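Local structure of fibroblast growth factor 18 (Homo sapiens, 4CJM) at residues Lys15-Arg27 against Thr55-Gly69. The protein is a secreted, heparin-binding-family growth factor that acts through FGF receptors to regulate cell proliferation, differentiation and migration, and is required for normal ossification and bone development. Numbering follows the deposited sequence.
Sequences KHIQVLGRRISAR and TEFYLCMNRKGKLVG. With SO4 (sulfate ion), chain E.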
loop_
_atom_site.group_PDB
_atom_site.type_symbol
_atom_site.label_atom_id
_atom_site.label_comp_id
_atom_site.label_asym_id
_atom_site.label_seq_id
_atom_site.Cartn_x
_atom_site.Cartn_y
_atom_site.Cartn_z
ATOM N N LYS A 15 -5.961 -10.604 -4.520
ATOM C CA LYS A 15 -6.447 -9.552 -5.394
ATOM C C LYS A 15 -5.569 -8.333 -5.184
ATOM O O LYS A 15 -4.601 -8.375 -4.413
ATOM C CB LYS A 15 -7.872 -9.193 -5.034
ATOM C CG LYS A 15 -8.803 -10.368 -4.916
ATOM C CD LYS A 15 -9.393 -10.727 -6.250
ATOM C CE LYS A 15 -10.545 -11.722 -6.028
ATOM N NZ LYS A 15 -11.413 -11.484 -4.810
ATOM N N HIS A 16 -5.901 -7.249 -5.869
ATOM C CA HIS A 16 -5.083 -6.057 -5.829
ATOM C C HIS A 16 -5.631 -4.968 -4.930
ATOM O O HIS A 16 -6.838 -4.853 -4.730
ATOM C CB HIS A 16 -4.919 -5.513 -7.234
ATOM C CG HIS A 16 -4.354 -6.509 -8.179
ATOM N ND1 HIS A 16 -5.145 -7.325 -8.956
ATOM C CD2 HIS A 16 -3.074 -6.858 -8.439
ATOM C CE1 HIS A 16 -4.373 -8.116 -9.676
ATOM N NE2 HIS A 16 -3.113 -7.860 -9.374
ATOM N N ILE A 17 -4.700 -4.162 -4.412
ATOM C CA ILE A 17 -5.015 -3.014 -3.586
ATOM C C ILE A 17 -5.841 -2.033 -4.397
ATOM O O ILE A 17 -5.485 -1.705 -5.546
ATOM C CB ILE A 17 -3.744 -2.291 -3.104
ATOM C CG1 ILE A 17 -2.934 -3.202 -2.170
ATOM C CG2 ILE A 17 -4.106 -0.996 -2.396
ATOM C CD1 ILE A 17 -1.675 -2.562 -1.620
ATOM N N GLN A 18 -6.923 -1.572 -3.778
ATOM C CA GLN A 18 -7.805 -0.567 -4.330
ATOM C C GLN A 18 -7.835 0.683 -3.453
ATOM O O GLN A 18 -7.975 0.575 -2.221
ATOM C CB GLN A 18 -9.210 -1.099 -4.379
ATOM C CG GLN A 18 -9.376 -2.302 -5.269
ATOM C CD GLN A 18 -10.706 -2.976 -5.020
ATOM O OE1 GLN A 18 -10.955 -3.487 -3.922
ATOM N NE2 GLN A 18 -11.546 -3.028 -6.038
ATOM N N VAL A 19 -7.667 1.855 -4.075
ATOM C CA VAL A 19 -7.947 3.123 -3.419
ATOM C C VAL A 19 -9.315 3.534 -3.928
ATOM O O VAL A 19 -9.452 4.116 -5.012
ATOM C CB VAL A 19 -6.899 4.200 -3.736
ATOM C CG1 VAL A 19 -7.224 5.468 -2.973
ATOM C CG2 VAL A 19 -5.502 3.718 -3.377
ATOM N N LEU A 20 -10.323 3.208 -3.125
ATOM C CA LEU A 20 -11.721 3.468 -3.455
ATOM C C LEU A 20 -12.148 4.882 -3.101
ATOM O O LEU A 20 -13.268 5.283 -3.395
ATOM C CB LEU A 20 -12.624 2.459 -2.729
ATOM C CG LEU A 20 -12.309 0.993 -3.036
ATOM C CD1 LEU A 20 -13.037 0.056 -2.085
ATOM C CD2 LEU A 20 -12.649 0.652 -4.483
ATOM N N GLY A 21 -11.248 5.639 -2.486
ATOM C CA GLY A 21 -11.569 6.931 -1.935
ATOM C C GLY A 21 -11.015 6.931 -0.527
ATOM O O GLY A 21 -9.872 6.587 -0.317
ATOM N N ARG A 22 -11.824 7.332 0.438
ATOM C CA ARG A 22 -11.429 7.248 1.834
ATOM C C ARG A 22 -11.147 5.793 2.217
ATOM O O ARG A 22 -10.205 5.505 2.957
ATOM C CB ARG A 22 -12.517 7.865 2.703
ATOM C CG ARG A 22 -12.333 7.765 4.197
ATOM C CD ARG A 22 -13.471 8.451 5.004
ATOM N NE ARG A 22 -13.939 9.785 4.562
ATOM C CZ ARG A 22 -15.092 10.085 3.937
ATOM N NH1 ARG A 22 -15.977 9.151 3.580
ATOM N NH2 ARG A 22 -15.362 11.356 3.645
ATOM N N ARG A 23 -11.930 4.870 1.678
ATOM C CA ARG A 23 -11.796 3.454 2.008
ATOM C C ARG A 23 -10.682 2.796 1.202
ATOM O O ARG A 23 -10.484 3.095 0.031
ATOM C CB ARG A 23 -13.117 2.763 1.746
ATOM C CG ARG A 23 -13.185 1.338 2.215
ATOM C CD ARG A 23 -14.607 0.793 2.139
ATOM N NE ARG A 23 -14.629 -0.665 2.004
ATOM C CZ ARG A 23 -14.964 -1.364 0.913
ATOM N NH1 ARG A 23 -15.337 -0.783 -0.224
ATOM N NH2 ARG A 23 -14.923 -2.696 0.969
ATOM N N ILE A 24 -9.936 1.921 1.869
ATOM C CA ILE A 24 -8.854 1.154 1.256
ATOM C C ILE A 24 -9.184 -0.322 1.371
ATOM O O ILE A 24 -9.748 -0.779 2.365
ATOM C CB ILE A 24 -7.505 1.395 1.951
ATOM C CG1 ILE A 24 -7.123 2.876 1.910
ATOM C CG2 ILE A 24 -6.403 0.543 1.329
ATOM C CD1 ILE A 24 -6.896 3.436 0.527
ATOM N N SER A 25 -8.859 -1.068 0.321
ATOM C CA SER A 25 -9.186 -2.488 0.292
ATOM C C SER A 25 -8.251 -3.210 -0.665
ATOM O O SER A 25 -7.530 -2.559 -1.416
ATOM C CB SER A 25 -10.658 -2.646 -0.077
ATOM O OG SER A 25 -10.888 -3.888 -0.680
ATOM N N ALA A 26 -8.256 -4.542 -0.637
ATOM C CA ALA A 26 -7.468 -5.325 -1.588
ATOM C C ALA A 26 -8.326 -6.395 -2.235
ATOM O O ALA A 26 -8.030 -7.588 -2.118
ATOM C CB ALA A 26 -6.266 -5.952 -0.905
ATOM N N ARG A 27 -9.384 -5.965 -2.922
ATOM C CA ARG A 27 -10.313 -6.884 -3.591
ATOM C C ARG A 27 -10.383 -6.592 -5.088
ATOM O O ARG A 27 -11.333 -6.958 -5.743
ATOM C CB ARG A 27 -11.704 -6.785 -2.949
ATOM C CG ARG A 27 -11.703 -7.155 -1.475
ATOM C CD ARG A 27 -13.035 -6.918 -0.776
ATOM N NE ARG A 27 -14.151 -7.524 -1.493
ATOM C CZ ARG A 27 -14.418 -8.832 -1.555
ATOM N NH1 ARG A 27 -13.652 -9.723 -0.926
ATOM N NH2 ARG A 27 -15.465 -9.262 -2.257
ATOM N N THR A 55 -9.134 7.947 -8.139
ATOM C CA THR A 55 -9.652 8.849 -7.107
ATOM C C THR A 55 -8.727 10.039 -6.808
ATOM O O THR A 55 -9.189 11.076 -6.343
ATOM C CB THR A 55 -9.922 8.107 -5.787
ATOM O OG1 THR A 55 -8.702 7.560 -5.296
ATOM C CG2 THR A 55 -10.924 7.009 -5.991
ATOM N N GLU A 56 -7.435 9.864 -7.078
ATOM C CA GLU A 56 -6.377 10.840 -6.746
ATOM C C GLU A 56 -6.139 10.943 -5.259
ATOM O O GLU A 56 -5.549 11.906 -4.797
ATOM C CB GLU A 56 -6.638 12.215 -7.371
ATOM C CG GLU A 56 -6.680 12.157 -8.884
ATOM C CD GLU A 56 -5.338 12.306 -9.599
ATOM O OE1 GLU A 56 -4.313 12.758 -9.007
ATOM O OE2 GLU A 56 -5.338 11.962 -10.810
ATOM N N PHE A 57 -6.577 9.929 -4.514
ATOM C CA PHE A 57 -6.370 9.876 -3.069
ATOM C C PHE A 57 -5.093 9.113 -2.774
ATOM O O PHE A 57 -4.798 8.119 -3.435
ATOM C CB PHE A 57 -7.534 9.171 -2.372
ATOM C CG PHE A 57 -8.712 10.069 -2.083
ATOM C CD1 PHE A 57 -9.119 11.034 -2.991
ATOM C CD2 PHE A 57 -9.439 9.916 -0.901
ATOM C CE1 PHE A 57 -10.207 11.838 -2.711
ATOM C CE2 PHE A 57 -10.525 10.709 -0.628
ATOM C CZ PHE A 57 -10.910 11.674 -1.532
ATOM N N TYR A 58 -4.333 9.595 -1.790
ATOM C CA TYR A 58 -3.119 8.935 -1.373
ATOM C C TYR A 58 -3.472 7.898 -0.353
ATOM O O TYR A 58 -4.326 8.116 0.510
ATOM C CB TYR A 58 -2.132 9.924 -0.768
ATOM C CG TYR A 58 -1.530 10.873 -1.781
ATOM C CD1 TYR A 58 -2.200 12.023 -2.161
ATOM C CD2 TYR A 58 -0.285 10.620 -2.348
ATOM C CE1 TYR A 58 -1.650 12.883 -3.092
ATOM C CE2 TYR A 58 0.278 11.480 -3.275
ATOM C CZ TYR A 58 -0.404 12.596 -3.652
ATOM O OH TYR A 58 0.158 13.452 -4.580
ATOM N N LEU A 59 -2.772 6.766 -0.430
ATOM C CA LEU A 59 -2.817 5.749 0.605
ATOM C C LEU A 59 -2.000 6.219 1.800
ATOM O O LEU A 59 -0.814 6.554 1.651
ATOM C CB LEU A 59 -2.231 4.445 0.071
ATOM C CG LEU A 59 -2.037 3.334 1.102
ATOM C CD1 LEU A 59 -3.390 2.846 1.595
ATOM C CD2 LEU A 59 -1.269 2.185 0.491
ATOM N N CYS A 60 -2.633 6.245 2.969
ATOM C CA CYS A 60 -2.000 6.712 4.196
ATOM C C CYS A 60 -2.367 5.828 5.374
ATOM O O CYS A 60 -3.378 5.123 5.341
ATOM C CB CYS A 60 -2.421 8.159 4.492
ATOM S SG CYS A 60 -2.326 9.241 3.036
ATOM N N MET A 61 -1.531 5.860 6.410
ATOM C CA MET A 61 -1.796 5.155 7.662
ATOM C C MET A 61 -1.874 6.142 8.810
ATOM O O MET A 61 -0.888 6.830 9.123
ATOM C CB MET A 61 -0.694 4.153 7.952
ATOM C CG MET A 61 -0.959 3.305 9.183
ATOM S SD MET A 61 0.333 2.087 9.487
ATOM C CE MET A 61 -0.180 0.747 8.428
ATOM N N ASN A 62 -3.031 6.207 9.457
ATOM C CA ASN A 62 -3.238 7.168 10.541
ATOM C C ASN A 62 -2.656 6.652 11.880
ATOM O O ASN A 62 -2.093 5.554 11.939
ATOM C CB ASN A 62 -4.717 7.522 10.643
ATOM C CG ASN A 62 -5.565 6.382 11.169
ATOM O OD1 ASN A 62 -5.055 5.431 11.769
ATOM N ND2 ASN A 62 -6.882 6.483 10.973
ATOM N N ARG A 63 -2.789 7.454 12.936
ATOM C CA ARG A 63 -2.235 7.153 14.265
ATOM C C ARG A 63 -2.802 5.877 14.897
ATOM O O ARG A 63 -2.132 5.237 15.713
ATOM C CB ARG A 63 -2.469 8.342 15.205
ATOM C CG ARG A 63 -1.931 8.155 16.629
ATOM C CD ARG A 63 -1.756 9.511 17.365
ATOM N NE ARG A 63 -0.401 9.761 17.871
ATOM C CZ ARG A 63 -0.113 10.258 19.086
ATOM N NH1 ARG A 63 -1.065 10.535 19.986
ATOM N NH2 ARG A 63 1.160 10.468 19.423
ATOM N N LYS A 64 -4.036 5.531 14.543
ATOM C CA LYS A 64 -4.653 4.299 14.999
ATOM C C LYS A 64 -4.119 3.108 14.196
ATOM O O LYS A 64 -4.516 1.985 14.426
ATOM C CB LYS A 64 -6.186 4.382 14.861
ATOM C CG LYS A 64 -6.951 5.440 15.668
ATOM C CD LYS A 64 -8.408 5.595 15.156
ATOM C CE LYS A 64 -8.540 6.407 13.829
ATOM N NZ LYS A 64 -9.621 6.098 12.803
ATOM N N GLY A 65 -3.248 3.356 13.219
ATOM C CA GLY A 65 -2.735 2.313 12.344
ATOM C C GLY A 65 -3.689 1.880 11.241
ATOM O O GLY A 65 -3.449 0.869 10.585
ATOM N N LYS A 66 -4.764 2.633 11.034
ATOM C CA LYS A 66 -5.731 2.319 10.002
ATOM C C LYS A 66 -5.296 2.856 8.643
ATOM O O LYS A 66 -4.883 4.006 8.529
ATOM C CB LYS A 66 -7.085 2.904 10.359
ATOM C CG LYS A 66 -8.220 2.453 9.451
ATOM C CD LYS A 66 -9.598 2.821 10.006
ATOM C CE LYS A 66 -10.706 2.494 9.005
ATOM N NZ LYS A 66 -11.924 3.333 9.205
ATOM N N LEU A 67 -5.385 2.026 7.614
ATOM C CA LEU A 67 -5.161 2.486 6.244
ATOM C C LEU A 67 -6.357 3.282 5.774
ATOM O O LEU A 67 -7.500 2.871 5.963
ATOM C CB LEU A 67 -4.995 1.322 5.296
ATOM C CG LEU A 67 -3.798 0.431 5.561
ATOM C CD1 LEU A 67 -3.856 -0.693 4.551
ATOM C CD2 LEU A 67 -2.493 1.184 5.439
ATOM N N VAL A 68 -6.090 4.428 5.166
ATOM C CA VAL A 68 -7.143 5.343 4.803
ATOM C C VAL A 68 -6.658 6.112 3.568
ATOM O O VAL A 68 -5.452 6.281 3.368
ATOM C CB VAL A 68 -7.498 6.181 6.073
ATOM C CG1 VAL A 68 -6.373 7.117 6.517
ATOM C CG2 VAL A 68 -8.798 6.949 5.928
ATOM N N GLY A 69 -7.583 6.456 2.673
ATOM C CA GLY A 69 -7.258 7.285 1.516
ATOM C C GLY A 69 -7.491 8.736 1.874
ATOM O O GLY A 69 -8.470 9.060 2.549
HETATM S S SO4 E . 4.247 10.204 17.400
HETATM O O1 SO4 E . 5.157 10.190 16.211
HETATM O O2 SO4 E . 5.032 9.707 18.549
HETATM O O3 SO4 E . 3.021 9.378 17.296
HETATM O O4 SO4 E . 3.801 11.606 17.616
#
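I24 is the main bump of this contact: its CG1-CD1 arm enters a hollow between the L59 side chain and the backbone of L67-G69, with CB of L67 lying against CB of I24. The evidence is that CD1 of I24 lies 3.7 Å from CD1 of L59, the two side chains crossing at about a right angle, while CG1 of I24 packs 3.7 Å from the carbonyl carbon of V68. CG1 of I24, anti to its own carbonyl carbon (chi1 -59°), thus lies over V68-G69, and CG2, anti to the backbone N, turns to CD1 of L59.

Next to this plug the two backbones approach most closely, CA to CA, where R22 faces G69 (4.2 Å). The amide of G69 donates an almost straight hydrogen bond to O of R22 (2.8 Å, 177° at the hydrogen), although it approaches from above the carbonyl plane. G69 CA also makes a CA-H...O contact with O of G21, so the two backbones meet here without a side chain between them. G21 in turn offers a flat patch of backbone to F57, whose CD2 lies 3.4 Å from C of G21, the ring standing obliquely.

V19 fills the remaining notch: CG1 touches OG1 of T55 at 3.5 Å and also packs against CB of F57. T55 OG1 accepts a bond from the amide of F57, an ST turn joining T55 to F57, both of which V19 CG1 touches.

Each segment is a two-stranded antiparallel hairpin, 16-19 with 24-25 and 58-61 with 67-70, and C60 of the second is disulfide-bonded to C78. Such hairpin-on-hairpin packing is characteristic of the cap of the beta-trefoil fold of fibroblast growth factors.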